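Local coordinates for nitrate regulatory protein (Klebsiella oxytoca, PDB 4AKK) that switches on expression of the nasFEDCBA operon in response to nitrate and nitrite, by binding the nasF leader RNA and causing transcription antitermination, at residues 64-69 against 168-173; 104-109 against 133-138; 187-192 against 298-303. All coordinates share one frame; numbering follows the deposited sequence.

Contact 1. Residues 64-69 against 168-173; sequences GQISAL and NIVPQL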
# COMPACT_ATOMS: atom_id res chain seq x y z
N GLY A 64 -17.90 -16.26 -2.05
CA GLY A 64 -18.78 -16.58 -3.16
C GLY A 64 -20.17 -15.99 -3.02
O GLY A 64 -20.74 -15.51 -4.00
N GLN A 65 -20.72 -16.03 -1.81
CA GLN A 65 -22.03 -15.43 -1.53
C GLN A 65 -21.99 -13.90 -1.62
O GLN A 65 -22.97 -13.28 -2.02
CB GLN A 65 -22.57 -15.88 -0.17
CG GLN A 65 -22.91 -17.37 -0.12
CD GLN A 65 -23.79 -17.82 -1.29
OE1 GLN A 65 -24.81 -17.03 -1.59
NE2 GLN A 65 -23.55 -18.85 -1.91
N ILE A 66 -20.87 -13.30 -1.25
CA ILE A 66 -20.73 -11.85 -1.37
C ILE A 66 -20.75 -11.49 -2.84
O ILE A 66 -21.47 -10.58 -3.26
CB ILE A 66 -19.45 -11.34 -0.70
CG1 ILE A 66 -19.63 -11.32 0.83
CG2 ILE A 66 -19.07 -9.95 -1.23
CD1 ILE A 66 -18.34 -11.29 1.60
N SER A 67 -19.97 -12.23 -3.63
CA SER A 67 -19.92 -12.02 -5.06
C SER A 67 -21.29 -12.11 -5.72
O SER A 67 -21.63 -11.29 -6.58
CB SER A 67 -19.00 -13.06 -5.70
OG SER A 67 -19.04 -12.94 -7.11
N ALA A 68 -22.08 -13.10 -5.31
CA ALA A 68 -23.39 -13.32 -5.91
C ALA A 68 -24.36 -12.22 -5.52
O ALA A 68 -25.13 -11.72 -6.36
CB ALA A 68 -23.94 -14.68 -5.51
N LEU A 69 -24.35 -11.84 -4.25
CA LEU A 69 -25.20 -10.76 -3.77
C LEU A 69 -24.85 -9.45 -4.48
O LEU A 69 -25.74 -8.72 -4.91
CB LEU A 69 -25.05 -10.60 -2.26
CG LEU A 69 -25.83 -9.46 -1.60
CD1 LEU A 69 -27.32 -9.59 -1.86
CD2 LEU A 69 -25.55 -9.40 -0.10
N ASN A 168 -15.86 -4.61 0.56
CA ASN A 168 -14.82 -4.35 1.54
C ASN A 168 -14.66 -5.49 2.54
O ASN A 168 -13.67 -5.56 3.26
CB ASN A 168 -15.07 -3.03 2.32
CG ASN A 168 -14.92 -1.79 1.46
OD1 ASN A 168 -14.35 -1.84 0.37
ND2 ASN A 168 -15.43 -0.66 1.95
N ILE A 169 -15.63 -6.39 2.60
CA ILE A 169 -15.46 -7.55 3.46
C ILE A 169 -14.35 -8.46 2.92
O ILE A 169 -13.59 -9.03 3.68
CB ILE A 169 -16.74 -8.37 3.61
CG1 ILE A 169 -17.84 -7.55 4.30
CG2 ILE A 169 -16.43 -9.67 4.36
CD1 ILE A 169 -19.20 -8.23 4.29
N VAL A 170 -14.25 -8.56 1.60
CA VAL A 170 -13.40 -9.56 0.96
C VAL A 170 -11.90 -9.49 1.29
O VAL A 170 -11.32 -10.49 1.70
CB VAL A 170 -13.59 -9.58 -0.57
CG1 VAL A 170 -12.66 -10.61 -1.21
CG2 VAL A 170 -15.04 -9.91 -0.91
N PRO A 171 -11.27 -8.32 1.10
CA PRO A 171 -9.85 -8.18 1.44
C PRO A 171 -9.60 -8.44 2.92
O PRO A 171 -8.55 -8.94 3.31
CB PRO A 171 -9.55 -6.71 1.12
CG PRO A 171 -10.67 -6.26 0.22
CD PRO A 171 -11.86 -7.04 0.65
N GLN A 172 -10.57 -8.09 3.75
CA GLN A 172 -10.45 -8.32 5.18
C GLN A 172 -10.43 -9.81 5.47
O GLN A 172 -9.82 -10.26 6.44
CB GLN A 172 -11.61 -7.67 5.93
CG GLN A 172 -11.30 -7.45 7.39
CD GLN A 172 -10.26 -6.38 7.55
OE1 GLN A 172 -10.38 -5.29 6.98
NE2 GLN A 172 -9.21 -6.68 8.32
N LEU A 173 -11.10 -10.58 4.61
CA LEU A 173 -11.09 -12.03 4.72
C LEU A 173 -9.68 -12.61 4.75
O LEU A 173 -9.45 -13.63 5.39
CB LEU A 173 -11.89 -12.66 3.57
CG LEU A 173 -13.40 -12.72 3.77
CD1 LEU A 173 -14.04 -13.59 2.70
CD2 LEU A 173 -13.72 -13.26 5.15
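Beside Ile66, whose side chain meets Ile169 and Val170, the hydroxyl OG of Ser67 is gripped by two side chains of helix 277-312, Glu297 through OE2 and Arg294 through NH1. Helix 56-85 thus turns Ser67 to one neighbour and the adjacent Ile66 to the short, weakly bonded helix 169-173. Ile66 does all the touching on its side of the contact, and its two branches share the work. The longer branch, with CG1 anti to the carbonyl carbon (chi1 -76°), carries CD1 to the beta-branched base of Ile169. There Ile66 CD1 lies 3.7 Å from Ile169 CG2 and 3.9 Å from Ile169 CB, the two side chains crossing at a slant. The short branch serves the other residue: Ile66 CG2 comes to 4.0 Å from Val170 CG2, and here the side chains slide past each other in opposite directions. The backbones stay well apart, with 8.0 Å between Ile66 CA and Val170 CA. Phe109 of helix 92-117 also packs on Ile66, while Val170 rests on Met186 and Tyr190 of helix 180-212. Every residue that touches is buried. Between these two segments the attachment is apolar, methyl against methyl and methine, and depends on burial and fit rather than on directed bonds; those of Ser67 go to a different neighbour, helix 277-312.

Contact 2. Residues 104-109 against 133-138; sequences EQLTRF and WYLPQL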
# COMPACT_ATOMS: atom_id res chain seq x y z
N GLU A 104 -33.26 -13.33 -2.34
CA GLU A 104 -32.82 -14.72 -2.34
C GLU A 104 -31.34 -14.85 -1.97
O GLU A 104 -30.97 -15.72 -1.18
CB GLU A 104 -33.09 -15.34 -3.72
CG GLU A 104 -32.28 -16.59 -4.04
CD GLU A 104 -32.64 -17.16 -5.40
OE1 GLU A 104 -33.81 -16.99 -5.81
OE2 GLU A 104 -31.76 -17.76 -6.06
N GLN A 105 -30.50 -13.98 -2.53
CA GLN A 105 -29.08 -14.02 -2.19
C GLN A 105 -28.79 -13.50 -0.77
O GLN A 105 -27.85 -13.95 -0.12
CB GLN A 105 -28.24 -13.26 -3.22
CG GLN A 105 -28.29 -13.86 -4.62
CD GLN A 105 -27.89 -15.33 -4.64
OE1 GLN A 105 -27.17 -15.81 -3.76
NE2 GLN A 105 -28.35 -16.05 -5.66
N LEU A 106 -29.58 -12.54 -0.30
CA LEU A 106 -29.41 -12.01 1.05
C LEU A 106 -29.51 -13.12 2.08
O LEU A 106 -28.73 -13.19 3.03
CB LEU A 106 -30.46 -10.94 1.34
CG LEU A 106 -30.08 -9.49 1.02
CD1 LEU A 106 -31.28 -8.55 1.25
CD2 LEU A 106 -28.87 -9.06 1.84
N THR A 107 -30.51 -13.97 1.89
CA THR A 107 -30.71 -15.14 2.72
C THR A 107 -29.46 -16.01 2.75
O THR A 107 -28.99 -16.41 3.81
CB THR A 107 -31.88 -15.98 2.20
OG1 THR A 107 -33.06 -15.16 2.18
CG2 THR A 107 -32.11 -17.21 3.07
N ARG A 108 -28.93 -16.32 1.57
CA ARG A 108 -27.73 -17.13 1.46
C ARG A 108 -26.53 -16.42 2.09
O ARG A 108 -25.68 -17.06 2.72
CB ARG A 108 -27.43 -17.45 0.00
CG ARG A 108 -28.44 -18.40 -0.67
CD ARG A 108 -28.23 -18.40 -2.19
NE ARG A 108 -28.82 -19.55 -2.85
CZ ARG A 108 -28.15 -20.65 -3.18
NH1 ARG A 108 -26.85 -20.75 -2.89
NH2 ARG A 108 -28.77 -21.66 -3.78
N PHE A 109 -26.45 -15.10 1.91
CA PHE A 109 -25.36 -14.30 2.48
C PHE A 109 -25.41 -14.33 4.00
O PHE A 109 -24.38 -14.53 4.66
CB PHE A 109 -25.46 -12.85 1.98
CG PHE A 109 -24.57 -11.87 2.72
CD1 PHE A 109 -23.19 -11.89 2.54
CD2 PHE A 109 -25.11 -10.93 3.57
CE1 PHE A 109 -22.37 -10.99 3.21
CE2 PHE A 109 -24.30 -10.02 4.26
CZ PHE A 109 -22.92 -10.05 4.07
N TRP A 133 -25.30 -3.20 8.19
CA TRP A 133 -26.01 -2.01 8.65
C TRP A 133 -26.84 -1.39 7.53
O TRP A 133 -27.97 -0.95 7.76
CB TRP A 133 -25.03 -0.99 9.22
CG TRP A 133 -25.63 0.35 9.54
CD1 TRP A 133 -25.95 1.34 8.65
CD2 TRP A 133 -25.96 0.85 10.84
NE1 TRP A 133 -26.47 2.42 9.32
CE2 TRP A 133 -26.49 2.15 10.66
CE3 TRP A 133 -25.87 0.33 12.13
CZ2 TRP A 133 -26.92 2.93 11.73
CZ3 TRP A 133 -26.31 1.11 13.19
CH2 TRP A 133 -26.82 2.40 12.98
N TYR A 134 -26.29 -1.37 6.33
CA TYR A 134 -26.97 -0.77 5.18
C TYR A 134 -27.99 -1.67 4.50
O TYR A 134 -28.90 -1.19 3.84
CB TYR A 134 -25.95 -0.32 4.13
CG TYR A 134 -25.17 0.90 4.53
CD1 TYR A 134 -25.68 2.17 4.34
CD2 TYR A 134 -23.92 0.77 5.12
CE1 TYR A 134 -24.97 3.29 4.72
CE2 TYR A 134 -23.20 1.88 5.50
CZ TYR A 134 -23.73 3.14 5.30
OH TYR A 134 -23.00 4.24 5.69
N LEU A 135 -27.84 -2.99 4.64
CA LEU A 135 -28.71 -3.92 3.93
C LEU A 135 -30.22 -3.70 4.16
O LEU A 135 -30.99 -3.74 3.21
CB LEU A 135 -28.31 -5.37 4.21
CG LEU A 135 -27.02 -5.77 3.50
CD1 LEU A 135 -26.61 -7.19 3.84
CD2 LEU A 135 -27.15 -5.60 1.99
N PRO A 136 -30.64 -3.46 5.42
CA PRO A 136 -32.07 -3.28 5.68
C PRO A 136 -32.65 -2.01 5.06
O PRO A 136 -33.86 -1.80 5.11
CB PRO A 136 -32.14 -3.18 7.21
CG PRO A 136 -30.87 -3.77 7.71
CD PRO A 136 -29.85 -3.46 6.67
N GLN A 137 -31.81 -1.16 4.48
CA GLN A 137 -32.29 0.08 3.88
C GLN A 137 -32.79 -0.16 2.46
O GLN A 137 -33.37 0.73 1.84
CB GLN A 137 -31.21 1.15 3.90
CG GLN A 137 -30.60 1.36 5.27
CD GLN A 137 -29.87 2.68 5.39
OE1 GLN A 137 -29.47 3.28 4.39
NE2 GLN A 137 -29.67 3.13 6.62
N LEU A 138 -32.59 -1.37 1.96
CA LEU A 138 -33.07 -1.72 0.63
C LEU A 138 -34.58 -1.54 0.46
O LEU A 138 -35.03 -1.12 -0.59
CB LEU A 138 -32.68 -3.15 0.28
CG LEU A 138 -31.25 -3.29 -0.22
CD1 LEU A 138 -30.89 -4.76 -0.39
CD2 LEU A 138 -31.07 -2.53 -1.53
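Leu106 and Leu135 join the two arms of an antiparallel helical hairpin in the all-helical NIT domain, helix 92-117 on one arm and residues 133-138, which follow on from helix 122-134, on the other. The two leucines slide past each other in opposite directions, and Leu106 CD2 comes to 3.6 Å from Leu135 CD1 and 3.9 Å from Leu135 CD2, so that it sits against both methyls of the fork. The other methyl of Leu106 points to Leu138: the two side chains meet tip to tip, CD1 to CD1, at 4.1 Å. Leu135 CD1 has a second neighbour, the Phe109 ring, which it meets obliquely at CE2, 3.7 Å away. Phe109 reaches this place because its CG stands anti to the backbone N (chi1 168°), one turn along from Leu106. Farther out, Leu135 and Leu138 both lean on Ile162 of helix 152-167, and Phe109 packs on Leu166 of that helix, which places the hairpin in a larger bundle. A 1,2-ethanediol molecule, probably from the crystallisation liquor, lies about 3 Å from the Leu106 side chain. On the second arm, Pro136 has no N-H to give to the preceding turn, and the chain is carried through a tighter turn in which Gln137 N bonds to Tyr134 O at 3.0 Å and Leu138 N to Leu135 O at 3.1 Å.

Contact 3. Residues 187-192 against 298-303; sequences VALYSF and ELLIVD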
# COMPACT_ATOMS: atom_id res chain seq x y z
N VAL A 187 -7.25 -12.24 -3.46
CA VAL A 187 -6.93 -10.91 -3.96
C VAL A 187 -7.22 -10.78 -5.46
O VAL A 187 -7.75 -9.76 -5.91
CB VAL A 187 -5.47 -10.52 -3.63
CG1 VAL A 187 -5.05 -9.29 -4.44
CG2 VAL A 187 -5.34 -10.26 -2.15
N ALA A 188 -6.88 -11.81 -6.22
CA ALA A 188 -7.19 -11.84 -7.65
C ALA A 188 -8.70 -11.71 -7.89
O ALA A 188 -9.14 -10.97 -8.77
CB ALA A 188 -6.67 -13.14 -8.29
N LEU A 189 -9.49 -12.45 -7.10
CA LEU A 189 -10.94 -12.36 -7.17
C LEU A 189 -11.46 -10.97 -6.79
O LEU A 189 -12.27 -10.38 -7.52
CB LEU A 189 -11.58 -13.42 -6.25
CG LEU A 189 -13.09 -13.30 -6.06
CD1 LEU A 189 -13.81 -13.55 -7.37
CD2 LEU A 189 -13.59 -14.27 -4.98
N TYR A 190 -10.99 -10.46 -5.66
CA TYR A 190 -11.37 -9.13 -5.21
C TYR A 190 -11.04 -8.10 -6.28
O TYR A 190 -11.84 -7.22 -6.59
CB TYR A 190 -10.66 -8.76 -3.90
CG TYR A 190 -10.83 -7.31 -3.54
CD1 TYR A 190 -12.07 -6.80 -3.17
CD2 TYR A 190 -9.75 -6.43 -3.58
CE1 TYR A 190 -12.23 -5.48 -2.85
CE2 TYR A 190 -9.90 -5.10 -3.26
CZ TYR A 190 -11.15 -4.63 -2.89
OH TYR A 190 -11.33 -3.31 -2.57
N SER A 191 -9.84 -8.20 -6.85
CA SER A 191 -9.44 -7.28 -7.91
C SER A 191 -10.46 -7.34 -9.03
O SER A 191 -10.90 -6.31 -9.53
CB SER A 191 -8.06 -7.63 -8.47
OG SER A 191 -7.08 -7.61 -7.45
N PHE A 192 -10.82 -8.55 -9.43
CA PHE A 192 -11.76 -8.73 -10.52
C PHE A 192 -13.14 -8.18 -10.14
O PHE A 192 -13.77 -7.49 -10.94
CB PHE A 192 -11.85 -10.22 -10.88
CG PHE A 192 -12.65 -10.49 -12.12
CD1 PHE A 192 -14.03 -10.58 -12.07
CD2 PHE A 192 -12.01 -10.64 -13.35
CE1 PHE A 192 -14.77 -10.83 -13.21
CE2 PHE A 192 -12.75 -10.88 -14.50
CZ PHE A 192 -14.12 -10.98 -14.43
N GLU A 298 -17.64 -16.30 -11.90
CA GLU A 298 -18.17 -17.56 -11.37
C GLU A 298 -17.11 -18.67 -11.44
O GLU A 298 -17.05 -19.53 -10.56
CB GLU A 298 -19.45 -17.97 -12.11
CG GLU A 298 -20.60 -17.00 -11.90
CD GLU A 298 -21.88 -17.44 -12.57
OE1 GLU A 298 -21.81 -18.02 -13.68
OE2 GLU A 298 -22.97 -17.19 -12.00
N LEU A 299 -16.27 -18.62 -12.47
CA LEU A 299 -15.22 -19.62 -12.60
C LEU A 299 -14.19 -19.43 -11.49
O LEU A 299 -13.69 -20.40 -10.92
CB LEU A 299 -14.53 -19.51 -13.97
CG LEU A 299 -13.18 -20.26 -14.04
CD1 LEU A 299 -13.38 -21.78 -14.02
CD2 LEU A 299 -12.34 -19.85 -15.24
N LEU A 300 -13.88 -18.18 -11.19
CA LEU A 300 -12.86 -17.90 -10.18
C LEU A 300 -13.31 -18.49 -8.85
O LEU A 300 -12.51 -19.08 -8.13
CB LEU A 300 -12.62 -16.40 -10.05
CG LEU A 300 -12.19 -15.65 -11.30
CD1 LEU A 300 -11.97 -14.16 -10.97
CD2 LEU A 300 -10.92 -16.28 -11.89
N ILE A 301 -14.59 -18.33 -8.55
CA ILE A 301 -15.18 -18.84 -7.32
C ILE A 301 -15.15 -20.37 -7.25
O ILE A 301 -14.76 -20.95 -6.24
CB ILE A 301 -16.61 -18.31 -7.18
CG1 ILE A 301 -16.56 -16.82 -6.81
CG2 ILE A 301 -17.39 -19.12 -6.14
CD1 ILE A 301 -17.83 -16.07 -7.14
N VAL A 302 -15.55 -21.02 -8.34
CA VAL A 302 -15.46 -22.47 -8.44
C VAL A 302 -14.02 -22.94 -8.20
O VAL A 302 -13.78 -23.83 -7.39
CB VAL A 302 -15.94 -22.98 -9.82
CG1 VAL A 302 -15.57 -24.45 -10.02
CG2 VAL A 302 -17.43 -22.77 -9.94
N ASP A 303 -13.07 -22.31 -8.89
CA ASP A 303 -11.66 -22.66 -8.74
C ASP A 303 -11.16 -22.44 -7.33
O ASP A 303 -10.37 -23.24 -6.81
CB ASP A 303 -10.79 -21.89 -9.73
CG ASP A 303 -11.01 -22.34 -11.16
OD1 ASP A 303 -11.40 -23.51 -11.35
OD2 ASP A 303 -10.80 -21.52 -12.09
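Leu300 crosses from helix 298-303 to Leu189 and Phe192 of helix 187-192, in an antiparallel helix pair of the NIT domain whose axes run at 164° and approach to 10.4 Å. Its CB already touches the partner helix, lying 4.1 Å from Leu189 CD1. From there CG stands anti to the carbonyl carbon (chi1 -58°), which directs the branch ending in CD1 at the partner helix. At the tip, Leu300 CD1 touches two residues three apart on that helix: Leu189 CD1 at 4.1 Å and Phe192 CG at 3.9 Å, with Phe192 CB equally close. The Phe192 side chain crosses Leu300 at about a right angle, and the methyl approaches its ring obliquely. Leu189 CD1 also reaches Ile301 CG1, a looser contact at 4.3 Å. Phe237 of helix 217-240 adds to the cluster, touching Leu300 and meeting the Phe192 ring edge-to-face. On another flank of helix 187-192, Ser191 folds its hydroxyl back on its own helix: Ser191 OG donates to Val187 O at 2.7 Å from above the carbonyl plane, and Ser191 N reaches the same oxygen from the opposite face.

All three contacts lie within the NIT domain and join helices or the turns that follow them. Contact 2 comes within the span of chain between the two segments of contact 1, and contact 3 follows both. Centre to centre, contacts 1 and 2 are about 13 Å apart, with Gln65 packing on Arg108 where helices 56-85 and 92-117 adjoin; contacts 1 and 3, at about 10 Å, touch through Ser67 on Ile301 and through Pro171 on Tyr190. Contacts 2 and 3, about 22 Å apart, do not touch. Contact 1 therefore lies between the other two, joining the hairpin of helices 92-117 and 122-134 to the 180-212 and 277-312 helix pair within the helical bundle of the nitrate-sensing part of the protein.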